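Long-range contacts in 2-dehydropantoate 2-reductase (Geobacter metallireducens, PDB 3HN2), which probably catalyses the NADPH-dependent reduction of ketopantoate (2-dehydropantoate) to (R)-pantoate, the second step of pantoate synthesis on the way to pantothenate: residues I5-A10 against E26-L31; A10-L15 against S130-P135; Y17-Q22 against G51-P56; G43-S48 against P135-H140. All blocks are in the same frame, centred on the assembly; numbering follows the deposited sequence.

Contact 1 of 4, residues I5-A10 against E26-L31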
loop_
_atom_site.group_PDB
_atom_site.type_symbol
_atom_site.label_atom_id
_atom_site.label_comp_id
_atom_site.label_asym_id
_atom_site.label_seq_id
_atom_site.Cartn_x
_atom_site.Cartn_y
_atom_site.Cartn_z
ATOM N N ILE A 5 12.248 -28.694 -9.560
ATOM C CA ILE A 5 11.793 -27.389 -10.052
ATOM C C ILE A 5 12.655 -26.865 -11.208
ATOM O O ILE A 5 13.883 -26.925 -11.149
ATOM C CB ILE A 5 11.674 -26.349 -8.887
ATOM C CG1 ILE A 5 10.291 -26.419 -8.243
ATOM C CG2 ILE A 5 11.878 -24.912 -9.361
ATOM C CD1 ILE A 5 10.172 -27.366 -7.094
ATOM N N ALA A 6 11.992 -26.387 -12.263
ATOM C CA ALA A 6 12.645 -25.654 -13.349
ATOM C C ALA A 6 12.072 -24.247 -13.454
ATOM O O ALA A 6 10.853 -24.071 -13.412
ATOM C CB ALA A 6 12.476 -26.380 -14.674
ATOM N N ILE A 7 12.949 -23.257 -13.607
ATOM C CA ILE A 7 12.523 -21.862 -13.768
ATOM C C ILE A 7 12.655 -21.417 -15.216
ATOM O O ILE A 7 13.758 -21.358 -15.760
ATOM C CB ILE A 7 13.338 -20.880 -12.871
ATOM C CG1 ILE A 7 13.357 -21.335 -11.401
ATOM C CG2 ILE A 7 12.823 -19.449 -13.030
ATOM C CD1 ILE A 7 11.985 -21.416 -10.741
ATOM N N VAL A 8 11.523 -21.096 -15.832
ATOM C CA VAL A 8 11.493 -20.656 -17.227
ATOM C C VAL A 8 11.007 -19.206 -17.307
ATOM O O VAL A 8 9.812 -18.917 -17.257
ATOM C CB VAL A 8 10.653 -21.620 -18.101
ATOM C CG1 VAL A 8 10.481 -21.081 -19.511
ATOM C CG2 VAL A 8 11.318 -22.995 -18.139
ATOM N N GLY A 9 11.962 -18.294 -17.409
ATOM C CA GLY A 9 11.672 -16.868 -17.374
ATOM C C GLY A 9 12.951 -16.112 -17.114
ATOM O O GLY A 9 13.464 -15.423 -18.004
ATOM N N ALA A 10 13.467 -16.268 -15.893
ATOM C CA ALA A 10 14.683 -15.595 -15.417
ATOM C C ALA A 10 14.554 -14.069 -15.413
ATOM O O ALA A 10 15.529 -13.344 -15.633
ATOM C CB ALA A 10 15.929 -16.059 -16.195
ATOM N N GLU A 26 15.129 -26.682 -2.244
ATOM C CA GLU A 26 14.389 -27.318 -3.318
ATOM C C GLU A 26 15.343 -27.459 -4.491
ATOM O O GLU A 26 16.232 -26.620 -4.680
ATOM C CB GLU A 26 13.170 -26.482 -3.702
ATOM C CG GLU A 26 11.858 -27.256 -3.745
ATOM C CD GLU A 26 11.271 -27.544 -2.367
ATOM O OE1 GLU A 26 10.679 -28.630 -2.184
ATOM O OE2 GLU A 26 11.394 -26.684 -1.469
ATOM N N ASP A 27 15.168 -28.525 -5.270
ATOM C CA ASP A 27 16.051 -28.815 -6.394
ATOM C C ASP A 27 15.685 -27.928 -7.582
ATOM O O ASP A 27 14.920 -28.324 -8.465
ATOM C CB ASP A 27 15.988 -30.302 -6.754
ATOM C CG ASP A 27 17.192 -30.769 -7.560
ATOM O OD1 ASP A 27 18.148 -29.984 -7.745
ATOM O OD2 ASP A 27 17.180 -31.934 -8.007
ATOM N N VAL A 28 16.247 -26.724 -7.587
ATOM C CA VAL A 28 15.871 -25.682 -8.535
ATOM C C VAL A 28 16.868 -25.613 -9.689
ATOM O O VAL A 28 18.082 -25.595 -9.476
ATOM C CB VAL A 28 15.715 -24.306 -7.819
ATOM C CG1 VAL A 28 15.357 -23.210 -8.794
ATOM C CG2 VAL A 28 14.637 -24.389 -6.756
ATOM N N HIS A 29 16.336 -25.590 -10.908
ATOM C CA HIS A 29 17.128 -25.560 -12.131
ATOM C C HIS A 29 16.723 -24.346 -12.951
ATOM O O HIS A 29 15.633 -24.308 -13.511
ATOM C CB HIS A 29 16.898 -26.838 -12.945
ATOM C CG HIS A 29 17.140 -28.098 -12.174
ATOM N ND1 HIS A 29 16.186 -28.667 -11.359
ATOM C CD2 HIS A 29 18.230 -28.896 -12.091
ATOM C CE1 HIS A 29 16.678 -29.760 -10.804
ATOM N NE2 HIS A 29 17.917 -29.922 -11.232
ATOM N N PHE A 30 17.598 -23.349 -13.012
ATOM C CA PHE A 30 17.311 -22.126 -13.749
ATOM C C PHE A 30 17.647 -22.253 -15.237
ATOM O O PHE A 30 18.723 -22.736 -15.602
ATOM C CB PHE A 30 18.095 -20.956 -13.158
ATOM C CG PHE A 30 17.599 -20.490 -11.821
ATOM C CD1 PHE A 30 16.639 -19.492 -11.733
ATOM C CD2 PHE A 30 18.114 -21.028 -10.647
ATOM C CE1 PHE A 30 16.189 -19.044 -10.494
ATOM C CE2 PHE A 30 17.676 -20.582 -9.405
ATOM C CZ PHE A 30 16.710 -19.592 -9.329
ATOM N N LEU A 31 16.724 -21.814 -16.091
ATOM C CA LEU A 31 17.006 -21.665 -17.514
ATOM C C LEU A 31 17.384 -20.215 -17.821
ATOM O O LEU A 31 16.517 -19.356 -17.992
ATOM C CB LEU A 31 15.819 -22.127 -18.375
ATOM C CG LEU A 31 16.024 -22.258 -19.896
ATOM C CD1 LEU A 31 17.185 -23.183 -20.239
ATOM C CD2 LEU A 31 14.750 -22.726 -20.594
HETATM O O HOH W 1 14.839 -17.448 -19.662
#
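A single carbonyl oxygen, I5 O, takes two hydrogen bonds from one residue, H29. The backbone N of H29 lies 2.8 Å and the imidazole ND1 of H29 2.9 Å from I5 O; the two donors arrive from opposite faces of the carbonyl plane. The H29 torsion explains the double grip: CG is anti to the carbonyl carbon (chi1 -54°), beside its own backbone N, which lets ND1 face I5 O. I5 O sits near the imidazole plane and the ND1 bond is fairly straight (155° at the hydrogen), so the ring's rotation is fixed; this is consistent with a proton on ND1, since a carbonyl can only accept.

The rest is a parallel ladder between strands 5-8 and 28-31, inclined by 21°. I5 N bonds D27 O at 2.9 Å, followed by I7 N to H29 O and L31 N to I7 O. On the face bearing I5, I7, V28 and F30 the contact is apolar. I7 lays CG1 over one face of the F30 ring, 4.1 Å from its centroid, a CH-pi contact in which the two side chains run side by side, while CG1 of V28 closes to 3.8 Å from I7 CG1. At the C-terminal ends, a water donates to L31 O and, weakly, to G9 O in the next loop.

Helix 14-23 covers the I7 and F30 face, with L15 and Q22 against F30 and L21 against V28. It joins 5-8 to 28-31, the two parallel strands of a Rossmann-type beta-alpha-beta unit, and strand 72-75 lies on the other edge of 5-8.

Contact 2 of 4, residues A10-L15 against S130-P135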
loop_
_atom_site.group_PDB
_atom_site.type_symbol
_atom_site.label_atom_id
_atom_site.label_comp_id
_atom_site.label_asym_id
_atom_site.label_seq_id
_atom_site.Cartn_x
_atom_site.Cartn_y
_atom_site.Cartn_z
ATOM N N ALA A 10 13.467 -16.268 -15.893
ATOM C CA ALA A 10 14.683 -15.595 -15.417
ATOM C C ALA A 10 14.554 -14.069 -15.413
ATOM O O ALA A 10 15.529 -13.344 -15.633
ATOM C CB ALA A 10 15.929 -16.059 -16.195
ATOM N N GLY A 11 13.339 -13.597 -15.154
ATOM C CA GLY A 11 13.071 -12.176 -15.033
ATOM C C GLY A 11 13.178 -11.748 -13.587
ATOM O O GLY A 11 13.814 -12.421 -12.776
ATOM N N ALA A 12 12.529 -10.637 -13.261
ATOM C CA ALA A 12 12.577 -10.077 -11.915
ATOM C C ALA A 12 11.743 -10.867 -10.901
ATOM O O ALA A 12 11.849 -10.633 -9.694
ATOM C CB ALA A 12 12.153 -8.620 -11.942
ATOM N N LEU A 13 10.923 -11.799 -11.387
ATOM C CA LEU A 13 10.090 -12.614 -10.510
ATOM C C LEU A 13 10.449 -14.102 -10.530
ATOM O O LEU A 13 10.353 -14.776 -9.503
ATOM C CB LEU A 13 8.593 -12.373 -10.780
ATOM C CG LEU A 13 7.730 -13.098 -11.814
ATOM C CD1 LEU A 13 7.175 -14.406 -11.265
ATOM C CD2 LEU A 13 6.582 -12.193 -12.227
ATOM N N GLY A 14 10.849 -14.608 -11.693
ATOM C CA GLY A 14 11.258 -15.999 -11.831
ATOM C C GLY A 14 12.524 -16.300 -11.052
ATOM O O GLY A 14 12.650 -17.367 -10.437
ATOM N N LEU A 15 13.456 -15.350 -11.075
ATOM C CA LEU A 15 14.694 -15.463 -10.317
ATOM C C LEU A 15 14.429 -15.361 -8.823
ATOM O O LEU A 15 14.905 -16.200 -8.058
ATOM C CB LEU A 15 15.705 -14.402 -10.755
ATOM C CG LEU A 15 16.490 -14.579 -12.061
ATOM C CD1 LEU A 15 17.374 -13.371 -12.303
ATOM C CD2 LEU A 15 17.334 -15.846 -12.058
ATOM N N SER A 130 9.372 -5.478 -8.047
ATOM C CA SER A 130 10.742 -5.897 -8.343
ATOM C C SER A 130 11.281 -5.368 -9.666
ATOM O O SER A 130 10.816 -5.766 -10.735
ATOM C CB SER A 130 10.858 -7.429 -8.324
ATOM O OG SER A 130 10.060 -8.020 -9.333
ATOM N N ASN A 131 12.250 -4.462 -9.586
ATOM C CA ASN A 131 13.107 -4.174 -10.729
ATOM C C ASN A 131 14.354 -5.044 -10.607
ATOM O O ASN A 131 14.791 -5.352 -9.503
ATOM C CB ASN A 131 13.435 -2.671 -10.849
ATOM C CG ASN A 131 14.435 -2.182 -9.801
ATOM O OD1 ASN A 131 14.051 -1.722 -8.725
ATOM N ND2 ASN A 131 15.724 -2.262 -10.125
ATOM N N ARG A 132 14.909 -5.468 -11.734
ATOM C CA ARG A 132 16.115 -6.290 -11.720
ATOM C C ARG A 132 17.269 -5.533 -12.363
ATOM O O ARG A 132 17.168 -4.329 -12.609
ATOM C CB ARG A 132 15.865 -7.612 -12.459
ATOM C CG ARG A 132 15.412 -7.449 -13.911
ATOM C CD ARG A 132 15.101 -8.789 -14.558
ATOM N NE ARG A 132 16.301 -9.487 -15.018
ATOM C CZ ARG A 132 16.729 -9.501 -16.278
ATOM N NH1 ARG A 132 16.062 -8.851 -17.225
ATOM N NH2 ARG A 132 17.831 -10.165 -16.595
ATOM N N GLY A 133 18.375 -6.229 -12.604
ATOM C CA GLY A 133 19.282 -5.815 -13.662
ATOM C C GLY A 133 20.674 -5.305 -13.372
ATOM O O GLY A 133 20.983 -4.152 -13.659
ATOM N N GLU A 134 21.506 -6.166 -12.802
ATOM C CA GLU A 134 22.948 -6.096 -12.984
ATOM C C GLU A 134 23.350 -7.555 -13.115
ATOM O O GLU A 134 23.733 -8.169 -12.119
ATOM C CB GLU A 134 23.670 -5.434 -11.803
ATOM C CG GLU A 134 23.488 -3.917 -11.645
ATOM C CD GLU A 134 23.930 -3.109 -12.862
ATOM O OE1 GLU A 134 24.993 -3.413 -13.446
ATOM O OE2 GLU A 134 23.211 -2.152 -13.227
ATOM N N PRO A 135 23.281 -8.103 -14.349
ATOM C CA PRO A 135 23.232 -9.518 -14.709
ATOM C C PRO A 135 23.528 -10.502 -13.573
ATOM O O PRO A 135 24.688 -10.789 -13.273
ATOM C CB PRO A 135 24.260 -9.595 -15.837
ATOM C CG PRO A 135 24.136 -8.212 -16.525
ATOM C CD PRO A 135 23.365 -7.295 -15.578
#
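A12 meets S130 and R132 with its methyl group: CB lies 3.4 Å from S130 OG and, at the same distance, from S130 O, while A12 CB and R132 CB are 3.9 Å apart. The S130 hydroxyl also reaches the backbone, OG donating a weak hydrogen bond of 3.2 Å to A12 O. Its OG lies between the backbone N and the carbonyl carbon (chi1 63°), which turns it toward A12.

R132 supplies the longer part of the contact. Its aliphatic stem runs past the loop at A10-A12, with CD 3.4 Å from A12 N and 3.7 Å from G11 C, and the chain then bends at chi3 (-81°). That bend carries the guanidinium across A10 O, which stands 3.7 Å above one face of the group and toward its rim; R132 NE is 4.0 Å from A10 O, so this is an approach over a face, with no hydrogen bond.

Farther out, R132 NH2 has a long, weak ion pair with D35, and NH1 lies close to the like-charged R267. A10 itself packs on L32.

G9, G11 and G14 fit a GxGxxG pattern between strand 5-8 and helix 14-23. Bordered here by the segment 130-135 that follows strand 121-129, the loop therefore resembles the glycine-rich loop of Rossmann folds; in such folds the glycine-rich loop receives the dinucleotide phosphates, consistent with the NADP dependence of the family.

Contact 3 of 4, residues Y17-Q22 against G51-P56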
loop_
_atom_site.group_PDB
_atom_site.type_symbol
_atom_site.label_atom_id
_atom_site.label_comp_id
_atom_site.label_asym_id
_atom_site.label_seq_id
_atom_site.Cartn_x
_atom_site.Cartn_y
_atom_site.Cartn_z
ATOM N N TYR A 17 11.632 -15.841 -6.988
ATOM C CA TYR A 17 10.926 -16.993 -6.435
ATOM C C TYR A 17 11.766 -18.263 -6.450
ATOM O O TYR A 17 11.729 -19.039 -5.499
ATOM C CB TYR A 17 9.584 -17.211 -7.138
ATOM C CG TYR A 17 8.542 -16.177 -6.777
ATOM C CD1 TYR A 17 8.346 -15.782 -5.452
ATOM C CD2 TYR A 17 7.742 -15.601 -7.759
ATOM C CE1 TYR A 17 7.387 -14.828 -5.120
ATOM C CE2 TYR A 17 6.781 -14.653 -7.439
ATOM C CZ TYR A 17 6.606 -14.272 -6.121
ATOM O OH TYR A 17 5.651 -13.333 -5.815
ATOM N N GLY A 18 12.538 -18.452 -7.515
ATOM C CA GLY A 18 13.436 -19.599 -7.625
ATOM C C GLY A 18 14.563 -19.571 -6.608
ATOM O O GLY A 18 14.966 -20.618 -6.093
ATOM N N ALA A 19 15.066 -18.370 -6.324
ATOM C CA ALA A 19 16.117 -18.179 -5.328
ATOM C C ALA A 19 15.610 -18.458 -3.923
ATOM O O ALA A 19 16.340 -19.009 -3.105
ATOM C CB ALA A 19 16.691 -16.782 -5.410
ATOM N N LEU A 20 14.361 -18.083 -3.654
ATOM C CA LEU A 20 13.734 -18.379 -2.372
ATOM C C LEU A 20 13.413 -19.867 -2.252
ATOM O O LEU A 20 13.503 -20.440 -1.162
ATOM C CB LEU A 20 12.468 -17.541 -2.161
ATOM C CG LEU A 20 12.573 -16.020 -1.986
ATOM C CD1 LEU A 20 11.185 -15.445 -1.802
ATOM C CD2 LEU A 20 13.473 -15.604 -0.828
ATOM N N LEU A 21 13.051 -20.483 -3.377
ATOM C CA LEU A 21 12.753 -21.915 -3.412
ATOM C C LEU A 21 13.957 -22.795 -3.073
ATOM O O LEU A 21 13.839 -23.684 -2.232
ATOM C CB LEU A 21 12.122 -22.325 -4.745
ATOM C CG LEU A 21 10.618 -22.063 -4.895
ATOM C CD1 LEU A 21 10.229 -22.008 -6.365
ATOM C CD2 LEU A 21 9.759 -23.083 -4.144
ATOM N N GLN A 22 15.114 -22.539 -3.685
ATOM C CA GLN A 22 16.310 -23.326 -3.353
ATOM C C GLN A 22 16.956 -22.939 -2.017
ATOM O O GLN A 22 17.646 -23.760 -1.412
ATOM C CB GLN A 22 17.342 -23.346 -4.492
ATOM C CG GLN A 22 18.335 -22.200 -4.518
ATOM C CD GLN A 22 19.523 -22.476 -5.429
ATOM O OE1 GLN A 22 20.665 -22.501 -4.978
ATOM N NE2 GLN A 22 19.257 -22.688 -6.714
ATOM N N GLY A 51 16.001 -8.175 4.173
ATOM C CA GLY A 51 17.386 -8.624 4.328
ATOM C C GLY A 51 17.920 -9.341 3.099
ATOM O O GLY A 51 17.269 -10.241 2.561
ATOM N N ASP A 52 19.114 -8.942 2.666
ATOM C CA ASP A 52 19.732 -9.480 1.452
ATOM C C ASP A 52 20.327 -10.869 1.677
ATOM O O ASP A 52 20.733 -11.204 2.792
ATOM C CB ASP A 52 20.823 -8.529 0.933
ATOM C CG ASP A 52 20.340 -7.088 0.780
ATOM O OD1 ASP A 52 21.196 -6.185 0.682
ATOM O OD2 ASP A 52 19.114 -6.847 0.760
ATOM N N PHE A 53 20.363 -11.675 0.617
ATOM C CA PHE A 53 21.080 -12.953 0.641
ATOM C C PHE A 53 21.715 -13.278 -0.712
ATOM O O PHE A 53 21.323 -12.734 -1.743
ATOM C CB PHE A 53 20.198 -14.105 1.164
ATOM C CG PHE A 53 19.221 -14.656 0.157
ATOM C CD1 PHE A 53 17.994 -14.038 -0.055
ATOM C CD2 PHE A 53 19.512 -15.821 -0.550
ATOM C CE1 PHE A 53 17.082 -14.560 -0.973
ATOM C CE2 PHE A 53 18.610 -16.340 -1.472
ATOM C CZ PHE A 53 17.392 -15.708 -1.682
ATOM N N THR A 54 22.707 -14.162 -0.696
ATOM C CA THR A 54 23.467 -14.491 -1.896
ATOM C C THR A 54 23.609 -16.002 -2.055
ATOM O O THR A 54 24.020 -16.696 -1.124
ATOM C CB THR A 54 24.874 -13.844 -1.867
ATOM O OG1 THR A 54 25.501 -14.117 -0.609
ATOM C CG2 THR A 54 24.789 -12.336 -2.053
ATOM N N LEU A 55 23.249 -16.508 -3.230
ATOM C CA LEU A 55 23.473 -17.913 -3.554
ATOM C C LEU A 55 24.811 -18.042 -4.267
ATOM O O LEU A 55 24.958 -17.547 -5.389
ATOM C CB LEU A 55 22.353 -18.466 -4.438
ATOM C CG LEU A 55 20.954 -18.635 -3.845
ATOM C CD1 LEU A 55 19.957 -18.859 -4.964
ATOM C CD2 LEU A 55 20.898 -19.774 -2.833
ATOM N N PRO A 56 25.792 -18.703 -3.619
ATOM C CA PRO A 56 27.143 -18.827 -4.173
ATOM C C PRO A 56 27.149 -19.679 -5.439
ATOM O O PRO A 56 27.831 -19.349 -6.412
ATOM C CB PRO A 56 27.925 -19.532 -3.054
ATOM C CG PRO A 56 27.073 -19.410 -1.829
ATOM C CD PRO A 56 25.671 -19.389 -2.321
#
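A19 on helix 17-22 and L55 on strand 53-55 form the nearest pair of CA atoms, 7.6 Å apart. The segment axes stand 9.9 Å apart at their closest and cross at 81°, nearly perpendicular. Side chains make the contact, and no hydrogen bond joins the two segments.

Across that gap F53 and L55 both reach toward the helix and share the A19 methyl group. A19 CB is 3.9 Å from F53 CZ and equally far from L55 CD1, the two meeting the one methyl from directions roughly at right angles. The F53 ring presents its edge to the helix backbone: A19 O lies near the ring plane, 3.7 Å from CZ. L20 comes at about a right angle to F53, its CD2 3.8 Å from F53 CE1, although its CB starts out away from the strand.

Topologically, the helix is the first of the Rossmann-type domain, and 53-55 is an outer strand of a separate three-stranded sheet, paired antiparallel with 44-48. V46 of that neighbouring strand also packs on A19, and R23 makes a cation-pi contact with F53.

Q22 approaches L55 from the opposite direction. Its CG lies between the backbone N and the carbonyl carbon (chi1 87°), and the chain is extended beyond, so the amide end arrives against the leucine methyls: Q22 OE1 is 3.5 Å from L55 CD2, and Q22 CD is 3.7 Å from L55 CD1. These are van der Waals contacts of a polar tip on an apolar fork; the same Q22 also touches V28 and F30 of strand 28-31.

Contact 4 of 4, residues G43-S48 against P135-H140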
loop_
_atom_site.group_PDB
_atom_site.type_symbol
_atom_site.label_atom_id
_atom_site.label_comp_id
_atom_site.label_asym_id
_atom_site.label_seq_id
_atom_site.Cartn_x
_atom_site.Cartn_y
_atom_site.Cartn_z
ATOM N N GLY A 43 27.245 -16.730 -9.300
ATOM C CA GLY A 43 25.970 -16.987 -8.634
ATOM C C GLY A 43 25.154 -15.709 -8.650
ATOM O O GLY A 43 25.634 -14.667 -9.111
ATOM N N LEU A 44 23.920 -15.772 -8.154
ATOM C CA LEU A 44 23.064 -14.584 -8.132
ATOM C C LEU A 44 22.883 -13.988 -6.735
ATOM O O LEU A 44 22.829 -14.710 -5.736
ATOM C CB LEU A 44 21.720 -14.834 -8.834
ATOM C CG LEU A 44 20.731 -15.901 -8.356
ATOM C CD1 LEU A 44 19.642 -15.291 -7.498
ATOM C CD2 LEU A 44 20.122 -16.616 -9.545
ATOM N N LYS A 45 22.801 -12.661 -6.689
ATOM C CA LYS A 45 22.612 -11.925 -5.447
ATOM C C LYS A 45 21.188 -11.399 -5.375
ATOM O O LYS A 45 20.716 -10.740 -6.302
ATOM C CB LYS A 45 23.592 -10.750 -5.358
ATOM C CG LYS A 45 25.058 -11.118 -5.519
ATOM C CD LYS A 45 25.945 -10.045 -4.910
ATOM C CE LYS A 45 27.357 -10.553 -4.685
ATOM N NZ LYS A 45 28.140 -9.633 -3.815
ATOM N N VAL A 46 20.500 -11.696 -4.276
ATOM C CA VAL A 46 19.156 -11.170 -4.055
ATOM C C VAL A 46 19.202 -10.083 -2.993
ATOM O O VAL A 46 19.600 -10.325 -1.855
ATOM C CB VAL A 46 18.145 -12.275 -3.653
ATOM C CG1 VAL A 46 16.779 -11.679 -3.334
ATOM C CG2 VAL A 46 18.009 -13.296 -4.761
ATOM N N PHE A 47 18.808 -8.880 -3.387
ATOM C CA PHE A 47 18.682 -7.772 -2.458
ATOM C C PHE A 47 17.207 -7.583 -2.139
ATOM O O PHE A 47 16.384 -7.443 -3.039
ATOM C CB PHE A 47 19.302 -6.498 -3.040
ATOM C CG PHE A 47 20.731 -6.668 -3.475
ATOM C CD1 PHE A 47 21.049 -6.815 -4.821
ATOM C CD2 PHE A 47 21.760 -6.702 -2.538
ATOM C CE1 PHE A 47 22.371 -6.984 -5.227
ATOM C CE2 PHE A 47 23.085 -6.868 -2.935
ATOM C CZ PHE A 47 23.390 -7.009 -4.281
ATOM N N SER A 48 16.877 -7.619 -0.853
ATOM C CA SER A 48 15.494 -7.483 -0.414
ATOM C C SER A 48 15.337 -6.400 0.639
ATOM O O SER A 48 16.312 -5.930 1.226
ATOM C CB SER A 48 14.975 -8.808 0.152
ATOM O OG SER A 48 14.758 -9.758 -0.871
ATOM N N PRO A 135 23.281 -8.103 -14.349
ATOM C CA PRO A 135 23.232 -9.518 -14.709
ATOM C C PRO A 135 23.528 -10.502 -13.573
ATOM O O PRO A 135 24.688 -10.789 -13.273
ATOM C CB PRO A 135 24.260 -9.595 -15.837
ATOM C CG PRO A 135 24.136 -8.212 -16.525
ATOM C CD PRO A 135 23.365 -7.295 -15.578
ATOM N N GLY A 136 22.465 -10.982 -12.934
ATOM C CA GLY A 136 22.579 -11.851 -11.768
ATOM C C GLY A 136 22.329 -11.115 -10.466
ATOM O O GLY A 136 22.844 -11.502 -9.418
ATOM N N GLU A 137 21.549 -10.038 -10.538
ATOM C CA GLU A 137 21.150 -9.284 -9.351
ATOM C C GLU A 137 19.647 -9.015 -9.359
ATOM O O GLU A 137 19.124 -8.345 -10.256
ATOM C CB GLU A 137 21.943 -7.978 -9.222
ATOM C CG GLU A 137 23.380 -8.163 -8.734
ATOM C CD GLU A 137 24.095 -6.853 -8.428
ATOM O OE1 GLU A 137 23.476 -5.773 -8.544
ATOM O OE2 GLU A 137 25.289 -6.910 -8.060
ATOM N N VAL A 138 18.964 -9.559 -8.355
ATOM C CA VAL A 138 17.521 -9.408 -8.203
ATOM C C VAL A 138 17.235 -8.454 -7.051
ATOM O O VAL A 138 17.772 -8.626 -5.956
ATOM C CB VAL A 138 16.843 -10.765 -7.895
ATOM C CG1 VAL A 138 15.343 -10.691 -8.152
ATOM C CG2 VAL A 138 17.470 -11.880 -8.713
ATOM N N HIS A 139 16.397 -7.451 -7.299
ATOM C CA HIS A 139 15.992 -6.508 -6.252
ATOM C C HIS A 139 14.513 -6.686 -5.921
ATOM O O HIS A 139 13.667 -6.643 -6.812
ATOM C CB HIS A 139 16.278 -5.057 -6.661
ATOM C CG HIS A 139 17.736 -4.722 -6.743
ATOM N ND1 HIS A 139 18.591 -5.321 -7.643
ATOM C CD2 HIS A 139 18.486 -3.832 -6.051
ATOM C CE1 HIS A 139 19.806 -4.826 -7.491
ATOM N NE2 HIS A 139 19.769 -3.919 -6.532
ATOM N N HIS A 140 14.219 -6.902 -4.641
ATOM C CA HIS A 140 12.851 -7.086 -4.158
ATOM C C HIS A 140 12.461 -5.915 -3.268
ATOM O O HIS A 140 12.962 -5.776 -2.150
ATOM C CB HIS A 140 12.728 -8.421 -3.414
ATOM C CG HIS A 140 11.535 -8.519 -2.510
ATOM N ND1 HIS A 140 11.650 -8.690 -1.147
ATOM C CD2 HIS A 140 10.207 -8.468 -2.771
ATOM C CE1 HIS A 140 10.445 -8.747 -0.609
ATOM N NE2 HIS A 140 9.552 -8.613 -1.573
#
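K45 and F47 carry the backbone bonding with the facing strand. K45 N donates to G136 O at 3.0 Å, and K45 O accepts from V138 N. F47 N then reaches V138 O at 2.8 Å, with the donor nearly along the C=O axis, and F47 O accepts from H140 N. All four are nearly straight, and the short axes diverge by only 16°.

The pairing is parallel, joining strand 44-48, in the middle of a three-stranded sheet, to edge strand 137-140; strand 53-55 flanks 44-48 on the other side, antiparallel.

Contacts of the F47 ring lie on the face bearing E137, F47 and H139. F47 CD1 stands 3.5 Å above one face of the H139 ring, toward its rim, and the planes are oblique at 43°. The E137 carboxylate carbon meets the F47 ring at its edge, CD 3.6 Å from CE1, the two planes 80° apart.

On the reverse face V46 and V138 give the apolar packing. They lie side by side, V46 CG2 4.2 Å from V138 CB, with L15 and A19 of helix 14-23 beneath.

Polar side chains meet at S48, whose OG donates weakly to H140 ND1 (3.3 Å); H140 NE2 bonds A143 O, and its ring stacks on Y16.

How the contacts relate
Contact 1 is the buried one, contact 2 lies at the surface, and contacts 3 and 4 are intermediate. Helix 14-23 ties them together: the glycine-rich loop leading into it forms half of contact 2, its body half of contact 3, and its sides pack on both ladders, with F30 of contact 1 and V138 of contact 4 each meeting L15. Contacts 1 and 4 are parallel strand pairings rich in backbone bonds, but in different sheets. Contact 3 is wholly van der Waals, and contact 2 adds to its packing just one weak hydroxyl bond. Contacts 3 and 4 share the small sheet through strands 53-55 and 44-48, and contacts 2 and 4 touch where S130 and N131 meet H139.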